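Local coordinates for Lmo0135 protein (Listeria monocytogenes EGD-e, PDB 5ISU) that is the substrate-binding protein CtaP of an ABC transporter and, judging by its family, probably takes part in peptide uptake, at residues Asn72-Val77 with Thr132-Leu137; Val96-Asn101 with Ile154-Phe159; Val48-Phe53 with Ile175-Tyr180. All blocks are in the same frame, centred on the assembly; numbering follows the deposited sequence.

Interaction 1: Asn72-Val77 with Thr132-Leu137; sequences NLTYTV and TVKFTL
Tyr75 and Phe135 face each other as an antiparallel hydrogen-bonded pair: Phe135 N reaches Tyr75 O at 2.8 Å, nearly straight at 173°, and Tyr75 N returns a bond to Phe135 O. Both rings leave the backbone on the same face of the sheet. The pairing brings Tyr75 CB and Phe135 CB to 4.1 Å; from there both CG atoms stand anti to the carbonyl carbon (chi1 -68° and -65°), and because the strands are antiparallel the rings diverge. The Tyr75 ring leans toward Leu137, whose CD1 meets Tyr75 CE1 at 3.6 Å. The Phe135 ring runs along the strand toward Val77, and Val77 CG2 touches its edge, 3.9 Å from Phe135 CE1. The strands are neighbours in the five-stranded antiparallel sheet of a family 5 solute-binding protein, with 63-68 beyond one and 121-129 beyond the other. Val77 and Val133 form the next hydrogen-bonded pair on the aromatic face, where Phe144 sets its ring edge-to-face with both Tyr75 and Phe135. On the reverse face threonines prevail. Thr74 holds CG2 anti to its own N, and that methyl packs against Lys134 CG at 3.8 Å. Thr76 CG2 meets Thr132 CG2 at 4.1 Å. Past the strand ends, Leu137 N still donates to Leu73 O at 2.7 Å.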
loop_
_atom_site.group_PDB
_atom_site.type_symbol
_atom_site.label_atom_id
_atom_site.label_comp_id
_atom_site.label_asym_id
_atom_site.label_seq_id
_atom_site.Cartn_x
_atom_site.Cartn_y
_atom_site.Cartn_z
ATOM N N ASN A 72 -25.424 -8.097 10.104
ATOM C CA ASN A 72 -24.250 -7.378 9.565
ATOM C C ASN A 72 -24.109 -5.904 9.952
ATOM O O ASN A 72 -23.347 -5.169 9.311
ATOM C CB ASN A 72 -24.212 -7.507 8.033
ATOM C CG ASN A 72 -24.195 -8.949 7.572
ATOM O OD1 ASN A 72 -25.097 -9.396 6.867
ATOM N ND2 ASN A 72 -23.188 -9.695 8.004
ATOM N N LEU A 73 -24.813 -5.481 11.003
ATOM C CA LEU A 73 -24.754 -4.093 11.477
ATOM C C LEU A 73 -23.956 -3.922 12.759
ATOM O O LEU A 73 -23.583 -2.805 13.073
ATOM C CB LEU A 73 -26.166 -3.534 11.711
ATOM C CG LEU A 73 -27.091 -3.436 10.506
ATOM C CD1 LEU A 73 -28.430 -2.873 10.967
ATOM C CD2 LEU A 73 -26.475 -2.583 9.407
ATOM N N THR A 74 -23.704 -5.004 13.500
ATOM C CA THR A 74 -22.976 -4.914 14.765
ATOM C C THR A 74 -21.691 -5.765 14.806
ATOM O O THR A 74 -21.735 -6.989 14.690
ATOM C CB THR A 74 -23.899 -5.292 15.939
ATOM O OG1 THR A 74 -25.075 -4.467 15.906
ATOM C CG2 THR A 74 -23.195 -5.088 17.278
ATOM N N TYR A 75 -20.555 -5.092 14.973
ATOM C CA TYR A 75 -19.247 -5.727 15.061
ATOM C C TYR A 75 -18.758 -5.614 16.504
ATOM O O TYR A 75 -18.592 -4.523 17.019
ATOM C CB TYR A 75 -18.246 -5.039 14.116
ATOM C CG TYR A 75 -18.527 -5.236 12.634
ATOM C CD1 TYR A 75 -19.629 -4.655 12.021
ATOM C CD2 TYR A 75 -17.654 -5.962 11.837
ATOM C CE1 TYR A 75 -19.880 -4.838 10.657
ATOM C CE2 TYR A 75 -17.889 -6.144 10.481
ATOM C CZ TYR A 75 -18.998 -5.581 9.889
ATOM O OH TYR A 75 -19.212 -5.771 8.534
ATOM N N THR A 76 -18.507 -6.746 17.139
ATOM C CA THR A 76 -18.044 -6.781 18.510
ATOM C C THR A 76 -16.606 -7.272 18.574
ATOM O O THR A 76 -16.301 -8.391 18.139
ATOM C CB THR A 76 -18.922 -7.727 19.338
ATOM O OG1 THR A 76 -20.280 -7.294 19.271
ATOM C CG2 THR A 76 -18.488 -7.753 20.784
ATOM N N VAL A 77 -15.727 -6.440 19.135
ATOM C CA VAL A 77 -14.310 -6.767 19.295
ATOM C C VAL A 77 -13.983 -6.969 20.778
ATOM O O VAL A 77 -14.261 -6.095 21.605
ATOM C CB VAL A 77 -13.396 -5.623 18.773
ATOM C CG1 VAL A 77 -11.922 -5.976 18.958
ATOM C CG2 VAL A 77 -13.684 -5.320 17.311
ATOM N N THR A 132 -14.141 -4.921 25.888
ATOM C CA THR A 132 -15.168 -5.137 24.859
ATOM C C THR A 132 -15.598 -3.845 24.167
ATOM O O THR A 132 -16.131 -2.946 24.802
ATOM C CB THR A 132 -16.430 -5.822 25.450
ATOM O OG1 THR A 132 -16.074 -7.060 26.082
ATOM C CG2 THR A 132 -17.502 -6.091 24.352
ATOM N N VAL A 133 -15.390 -3.785 22.860
ATOM C CA VAL A 133 -15.779 -2.645 22.027
ATOM C C VAL A 133 -16.902 -3.117 21.104
ATOM O O VAL A 133 -16.782 -4.180 20.484
ATOM C CB VAL A 133 -14.613 -2.181 21.128
ATOM C CG1 VAL A 133 -14.954 -0.872 20.443
ATOM C CG2 VAL A 133 -13.334 -2.012 21.933
ATOM N N LYS A 134 -17.990 -2.345 21.021
ATOM C CA LYS A 134 -19.134 -2.683 20.157
ATOM C C LYS A 134 -19.316 -1.569 19.135
ATOM O O LYS A 134 -19.504 -0.408 19.514
ATOM C CB LYS A 134 -20.424 -2.806 20.968
ATOM C CG LYS A 134 -21.626 -3.243 20.143
ATOM C CD LYS A 134 -22.951 -2.733 20.692
ATOM C CE LYS A 134 -23.290 -3.307 22.050
ATOM N NZ LYS A 134 -24.577 -2.751 22.553
ATOM N N PHE A 135 -19.249 -1.922 17.849
ATOM C CA PHE A 135 -19.458 -0.977 16.764
ATOM C C PHE A 135 -20.837 -1.258 16.185
ATOM O O PHE A 135 -21.173 -2.413 15.922
ATOM C CB PHE A 135 -18.469 -1.182 15.604
ATOM C CG PHE A 135 -17.021 -0.915 15.935
ATOM C CD1 PHE A 135 -16.205 -1.931 16.394
ATOM C CD2 PHE A 135 -16.464 0.329 15.699
ATOM C CE1 PHE A 135 -14.858 -1.708 16.653
ATOM C CE2 PHE A 135 -15.123 0.570 15.960
ATOM C CZ PHE A 135 -14.315 -0.450 16.441
ATOM N N THR A 136 -21.614 -0.207 15.972
ATOM C CA THR A 136 -22.944 -0.328 15.398
ATOM C C THR A 136 -23.003 0.539 14.142
ATOM O O THR A 136 -22.937 1.767 14.223
ATOM C CB THR A 136 -24.028 0.075 16.409
ATOM O OG1 THR A 136 -23.614 1.258 17.102
ATOM C CG2 THR A 136 -24.241 -1.034 17.436
ATOM N N LEU A 137 -23.083 -0.118 12.984
ATOM C CA LEU A 137 -23.142 0.571 11.696
ATOM C C LEU A 137 -24.540 1.003 11.410
ATOM O O LEU A 137 -25.469 0.311 11.815
ATOM C CB LEU A 137 -22.746 -0.366 10.550
ATOM C CG LEU A 137 -21.320 -0.870 10.503
ATOM C CD1 LEU A 137 -21.158 -1.802 9.317
ATOM C CD2 LEU A 137 -20.361 0.290 10.406
#

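Interaction 2: Val96-Asn101 with Ile154-Phe159; sequences VVFTVN and IPKHIF. With EDO (1,2-ethanediol), chain B.
Phe98 projects from its helix into the turn formed by Ile154-Phe159, with CG trans to the backbone N (chi1 166°), and one face, an edge and the far end of its ring each meet a different residue. Over the face lies Lys156: its CA sits 4.0 Å from the ring centroid, 24° off the normal, a CH-pi contact displaced toward the rim. The aliphatic part of Lys156 then runs obliquely back across the root of the ring, CB packing on Phe98 CG at 3.9 Å. At the ring's edge, near its plane, Ile154 CG1 approaches Phe98 CE2 at 4.0 Å. Phe159 reaches the far end of the ring through its CB, 3.6 Å from Phe98 CZ, and the two side chains cross at about a right angle. One residue on, Thr99 supplies the polar link. Its OG1 accepts the N-H of Ile154 at 2.8 Å, nearly straight, while the same oxygen is also hydrogen-bonded to Asp95 O, one turn back in its own helix. Ile154 holds CG1 between its N and carbonyl carbon (chi1 63°), which lays that methylene 3.4 Å from Thr99 OG1. Beyond the ring, Lys156 NZ forms a salt bridge with Glu160 and donates a 3.2 Å hydrogen bond to O2 of an ethanediol, probably from the crystallisation liquor. Pro155 is at the N-cap of the short helix 156-159, whose first N-H, that of Lys156, is held by Asp95 OD1 of helix 93-104; the short helix docks on one flank of this longer one, whose valines pack on the sheet strands 132-136 and 121-129.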
loop_
_atom_site.group_PDB
_atom_site.type_symbol
_atom_site.label_atom_id
_atom_site.label_comp_id
_atom_site.label_asym_id
_atom_site.label_seq_id
_atom_site.Cartn_x
_atom_site.Cartn_y
_atom_site.Cartn_z
ATOM N N VAL A 96 -9.884 2.483 22.327
ATOM C CA VAL A 96 -10.443 2.181 21.012
ATOM C C VAL A 96 -11.557 3.172 20.706
ATOM O O VAL A 96 -11.565 3.770 19.647
ATOM C CB VAL A 96 -10.979 0.738 20.933
ATOM C CG1 VAL A 96 -11.593 0.468 19.562
ATOM C CG2 VAL A 96 -9.855 -0.262 21.234
ATOM N N VAL A 97 -12.475 3.355 21.654
ATOM C CA VAL A 97 -13.588 4.299 21.501
ATOM C C VAL A 97 -13.069 5.703 21.250
ATOM O O VAL A 97 -13.566 6.405 20.353
ATOM C CB VAL A 97 -14.492 4.330 22.751
ATOM C CG1 VAL A 97 -15.560 5.424 22.643
ATOM C CG2 VAL A 97 -15.152 2.978 22.974
ATOM N N PHE A 98 -12.093 6.114 22.057
ATOM C CA PHE A 98 -11.510 7.436 21.907
ATOM C C PHE A 98 -10.852 7.598 20.542
ATOM O O PHE A 98 -10.973 8.651 19.917
ATOM C CB PHE A 98 -10.488 7.743 23.021
ATOM C CG PHE A 98 -9.634 8.938 22.720
ATOM C CD1 PHE A 98 -10.105 10.215 22.959
ATOM C CD2 PHE A 98 -8.383 8.783 22.144
ATOM C CE1 PHE A 98 -9.337 11.319 22.653
ATOM C CE2 PHE A 98 -7.605 9.881 21.825
ATOM C CZ PHE A 98 -8.083 11.154 22.080
ATOM N N THR A 99 -10.159 6.569 20.080
ATOM C CA THR A 99 -9.484 6.672 18.781
ATOM C C THR A 99 -10.483 6.887 17.635
ATOM O O THR A 99 -10.278 7.763 16.789
ATOM C CB THR A 99 -8.581 5.465 18.468
ATOM O OG1 THR A 99 -7.622 5.272 19.527
ATOM C CG2 THR A 99 -7.833 5.711 17.169
ATOM N N VAL A 100 -11.573 6.123 17.637
ATOM C CA VAL A 100 -12.589 6.245 16.592
ATOM C C VAL A 100 -13.248 7.622 16.635
ATOM O O VAL A 100 -13.449 8.237 15.589
ATOM C CB VAL A 100 -13.674 5.150 16.696
ATOM C CG1 VAL A 100 -14.836 5.413 15.719
ATOM C CG2 VAL A 100 -13.073 3.788 16.459
ATOM N N ASN A 101 -13.569 8.101 17.836
ATOM C CA ASN A 101 -14.186 9.437 17.984
ATOM C C ASN A 101 -13.210 10.532 17.556
ATOM O O ASN A 101 -13.633 11.552 17.001
ATOM C CB ASN A 101 -14.686 9.680 19.416
ATOM C CG ASN A 101 -15.862 8.777 19.797
ATOM O OD1 ASN A 101 -16.007 8.388 20.957
ATOM N ND2 ASN A 101 -16.693 8.436 18.828
ATOM N N ILE A 154 -4.846 4.720 19.621
ATOM C CA ILE A 154 -3.975 5.726 20.256
ATOM C C ILE A 154 -4.414 5.870 21.725
ATOM O O ILE A 154 -5.485 5.420 22.091
ATOM C CB ILE A 154 -3.902 7.062 19.474
ATOM C CG1 ILE A 154 -5.261 7.772 19.381
ATOM C CG2 ILE A 154 -3.367 6.797 18.077
ATOM C CD1 ILE A 154 -5.184 9.125 18.692
ATOM N N PRO A 155 -3.546 6.414 22.583
ATOM C CA PRO A 155 -3.930 6.481 23.997
ATOM C C PRO A 155 -4.796 7.692 24.383
ATOM O O PRO A 155 -4.451 8.833 24.081
ATOM C CB PRO A 155 -2.590 6.492 24.719
ATOM C CG PRO A 155 -1.604 6.990 23.732
ATOM C CD PRO A 155 -2.109 6.661 22.373
ATOM N N LYS A 156 -5.908 7.413 25.059
ATOM C CA LYS A 156 -6.838 8.432 25.507
ATOM C C LYS A 156 -6.171 9.336 26.564
ATOM O O LYS A 156 -6.207 10.567 26.448
ATOM C CB LYS A 156 -8.105 7.752 26.052
ATOM C CG LYS A 156 -9.204 8.662 26.612
ATOM C CD LYS A 156 -10.393 7.807 27.044
ATOM C CE LYS A 156 -11.483 8.592 27.769
ATOM N NZ LYS A 156 -12.142 9.618 26.913
ATOM N N HIS A 157 -5.492 8.730 27.545
ATOM C CA HIS A 157 -4.851 9.521 28.601
ATOM C C HIS A 157 -3.821 10.553 28.074
ATOM O O HIS A 157 -3.506 11.522 28.755
ATOM C CB HIS A 157 -4.222 8.614 29.672
ATOM C CG HIS A 157 -2.955 7.941 29.240
ATOM N ND1 HIS A 157 -2.941 6.784 28.494
ATOM C CD2 HIS A 157 -1.659 8.259 29.473
ATOM C CE1 HIS A 157 -1.689 6.433 28.261
ATOM N NE2 HIS A 157 -0.892 7.301 28.857
ATOM N N ILE A 158 -3.325 10.337 26.860
ATOM C CA ILE A 158 -2.359 11.240 26.227
ATOM C C ILE A 158 -3.040 12.310 25.359
ATOM O O ILE A 158 -2.702 13.484 25.449
ATOM C CB ILE A 158 -1.375 10.457 25.310
ATOM C CG1 ILE A 158 -0.567 9.411 26.101
ATOM C CG2 ILE A 158 -0.418 11.393 24.577
ATOM C CD1 ILE A 158 0.296 9.959 27.216
ATOM N N PHE A 159 -3.974 11.906 24.507
ATOM C CA PHE A 159 -4.615 12.856 23.559
ATOM C C PHE A 159 -5.997 13.434 23.913
ATOM O O PHE A 159 -6.491 14.298 23.201
ATOM C CB PHE A 159 -4.639 12.254 22.164
ATOM C CG PHE A 159 -3.275 12.009 21.605
ATOM C CD1 PHE A 159 -2.551 13.048 21.052
ATOM C CD2 PHE A 159 -2.720 10.736 21.622
ATOM C CE1 PHE A 159 -1.288 12.831 20.520
ATOM C CE2 PHE A 159 -1.467 10.507 21.098
ATOM C CZ PHE A 159 -0.743 11.554 20.544
HETATM C C1 EDO B . -14.048 10.860 23.649
HETATM O O1 EDO B . -13.739 11.410 22.366
HETATM C C2 EDO B . -14.499 9.417 23.480
HETATM O O2 EDO B . -13.930 8.608 24.508
#

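Interaction 3: Val48-Phe53 with Ile175-Tyr180; sequences VYAPLF and IGSGPY
Two hydrogen bonds join Val48-Ala50 to Ser177-Gly178. Gly178 N donates to Val48 O at 2.7 Å, bent to 146° and arriving from above the carbonyl plane, 52° out of it. Ala50 N donates to Ser177 OG at 3.0 Å; a chi1 of 54° sets that hydroxyl between its own N and carbonyl carbon, on the side of Ala50. Ser177 OG also gives its proton to a water that in turn donates to Ala50 O, so the Ser177 hydroxyl binds Ala50 N directly and Ala50 O through the water. A second water ties Tyr49 OH to Ile175 O. The contact joins two irregular segments: the exit of helix 39-48, where Tyr49 is the first residue to leave helical geometry, and the approach to strand 180-186, an outer strand of the four-stranded mixed sheet. Carbon contacts complete it. Gly176 CA lies over one face of the Tyr49 ring, 4.3 Å from the centroid, and also points a C-H at Val48 O. Gly176 and Gly178 both lie close against the Val48-Tyr49 backbone. Val48 CA makes a similar C-H contact with Tyr180 O, 3.5 Å away, and Val48 CG2 rests on that same oxygen.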
loop_
_atom_site.group_PDB
_atom_site.type_symbol
_atom_site.label_atom_id
_atom_site.label_comp_id
_atom_site.label_asym_id
_atom_site.label_seq_id
_atom_site.Cartn_x
_atom_site.Cartn_y
_atom_site.Cartn_z
ATOM N N VAL A 48 6.353 0.836 16.889
ATOM C CA VAL A 48 5.924 1.543 18.095
ATOM C C VAL A 48 4.489 1.265 18.507
ATOM O O VAL A 48 4.197 1.243 19.703
ATOM C CB VAL A 48 6.164 3.059 17.920
ATOM C CG1 VAL A 48 5.688 3.850 19.132
ATOM C CG2 VAL A 48 7.650 3.304 17.657
ATOM N N TYR A 49 3.605 1.049 17.530
ATOM C CA TYR A 49 2.195 0.779 17.791
ATOM C C TYR A 49 1.731 -0.589 17.302
ATOM O O TYR A 49 2.068 -1.007 16.211
ATOM C CB TYR A 49 1.332 1.815 17.081
ATOM C CG TYR A 49 1.469 3.238 17.579
ATOM C CD1 TYR A 49 2.491 4.070 17.116
ATOM C CD2 TYR A 49 0.541 3.771 18.472
ATOM C CE1 TYR A 49 2.589 5.383 17.545
ATOM C CE2 TYR A 49 0.639 5.076 18.912
ATOM C CZ TYR A 49 1.655 5.873 18.440
ATOM O OH TYR A 49 1.739 7.146 18.882
ATOM N N ALA A 50 0.905 -1.245 18.110
ATOM C CA ALA A 50 0.305 -2.511 17.763
ATOM C C ALA A 50 -1.142 -2.270 17.240
ATOM O O ALA A 50 -1.823 -1.346 17.698
ATOM C CB ALA A 50 0.280 -3.412 18.977
ATOM N N PRO A 51 -1.604 -3.089 16.266
ATOM C CA PRO A 51 -2.980 -2.981 15.763
ATOM C C PRO A 51 -3.950 -3.924 16.516
ATOM O O PRO A 51 -3.516 -4.727 17.340
ATOM C CB PRO A 51 -2.829 -3.448 14.324
ATOM C CG PRO A 51 -1.810 -4.553 14.441
ATOM C CD PRO A 51 -0.828 -4.083 15.490
ATOM N N LEU A 52 -5.249 -3.831 16.242
ATOM C CA LEU A 52 -6.196 -4.761 16.867
ATOM C C LEU A 52 -5.947 -6.154 16.284
ATOM O O LEU A 52 -5.927 -7.148 17.008
ATOM C CB LEU A 52 -7.639 -4.342 16.621
ATOM C CG LEU A 52 -8.046 -2.998 17.226
ATOM C CD1 LEU A 52 -9.438 -2.603 16.751
ATOM C CD2 LEU A 52 -7.982 -3.039 18.743
ATOM N N PHE A 53 -5.764 -6.197 14.964
ATOM C CA PHE A 53 -5.497 -7.427 14.227
ATOM C C PHE A 53 -4.381 -7.151 13.244
ATOM O O PHE A 53 -4.212 -6.011 12.808
ATOM C CB PHE A 53 -6.730 -7.867 13.453
ATOM C CG PHE A 53 -7.913 -8.171 14.324
ATOM C CD1 PHE A 53 -8.775 -7.165 14.705
ATOM C CD2 PHE A 53 -8.155 -9.467 14.759
ATOM C CE1 PHE A 53 -9.876 -7.441 15.504
ATOM C CE2 PHE A 53 -9.239 -9.756 15.558
ATOM C CZ PHE A 53 -10.112 -8.739 15.933
ATOM N N ILE A 175 3.810 7.556 22.572
ATOM C CA ILE A 175 3.523 6.494 23.513
ATOM C C ILE A 175 2.692 5.460 22.758
ATOM O O ILE A 175 1.606 5.767 22.277
ATOM C CB ILE A 175 2.764 7.035 24.733
ATOM C CG1 ILE A 175 3.608 8.102 25.451
ATOM C CG2 ILE A 175 2.410 5.912 25.694
ATOM C CD1 ILE A 175 4.962 7.625 25.959
ATOM N N GLY A 176 3.195 4.231 22.699
ATOM C CA GLY A 176 2.528 3.191 21.952
ATOM C C GLY A 176 2.314 1.898 22.702
ATOM O O GLY A 176 2.425 1.842 23.931
ATOM N N SER A 177 1.931 0.880 21.931
ATOM C CA SER A 177 1.659 -0.463 22.418
ATOM C C SER A 177 2.505 -1.513 21.679
ATOM O O SER A 177 2.407 -2.710 21.962
ATOM C CB SER A 177 0.180 -0.770 22.216
ATOM O OG SER A 177 -0.167 -0.556 20.858
ATOM N N GLY A 178 3.335 -1.056 20.747
ATOM C CA GLY A 178 4.175 -1.955 19.960
ATOM C C GLY A 178 5.371 -2.486 20.738
ATOM O O GLY A 178 5.596 -2.089 21.873
ATOM N N PRO A 179 6.152 -3.372 20.113
ATOM C CA PRO A 179 7.300 -3.996 20.773
ATOM C C PRO A 179 8.479 -3.105 21.116
ATOM O O PRO A 179 9.293 -3.529 21.901
ATOM C CB PRO A 179 7.728 -5.060 19.776
ATOM C CG PRO A 179 7.265 -4.559 18.456
ATOM C CD PRO A 179 5.965 -3.874 18.735
ATOM N N TYR A 180 8.567 -1.905 20.526
ATOM C CA TYR A 180 9.662 -0.967 20.771
ATOM C C TYR A 180 9.188 0.423 21.203
ATOM O O TYR A 180 8.355 1.044 20.533
ATOM C CB TYR A 180 10.597 -0.902 19.536
ATOM C CG TYR A 180 11.354 -2.199 19.440
ATOM C CD1 TYR A 180 12.509 -2.405 20.176
ATOM C CD2 TYR A 180 10.841 -3.265 18.735
ATOM C CE1 TYR A 180 13.163 -3.626 20.156
ATOM C CE2 TYR A 180 11.490 -4.484 18.705
ATOM C CZ TYR A 180 12.644 -4.663 19.408
ATOM O OH TYR A 180 13.258 -5.895 19.384
HETATM O O HOH W 1 0.676 7.909 21.026
HETATM O O HOH W 2 -1.656 0.928 19.453
#

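How the interactions relate
Interactions 2 and 3 are buried, whereas interaction 1 is buried on its aromatic face and partly exposed on its threonine face. Helix 93-104 connects the first two: Val96 and Val100 of 96-101 pack on Val133 and Phe135 of 132-137. Interaction 2 in turn meets interaction 3 where Pro155 touches Ile175 and Val96 touches Leu52; Phe53 extends to Val77 of interaction 1. Along the chain, interaction 3 closes a loop that encloses the other two, whose segments alternate. The chemistry shifts accordingly: regular backbone pairing within the sheet, an aromatic side chain and one hydroxyl between helix and turn, then glycines, a serine and waters between irregular segments.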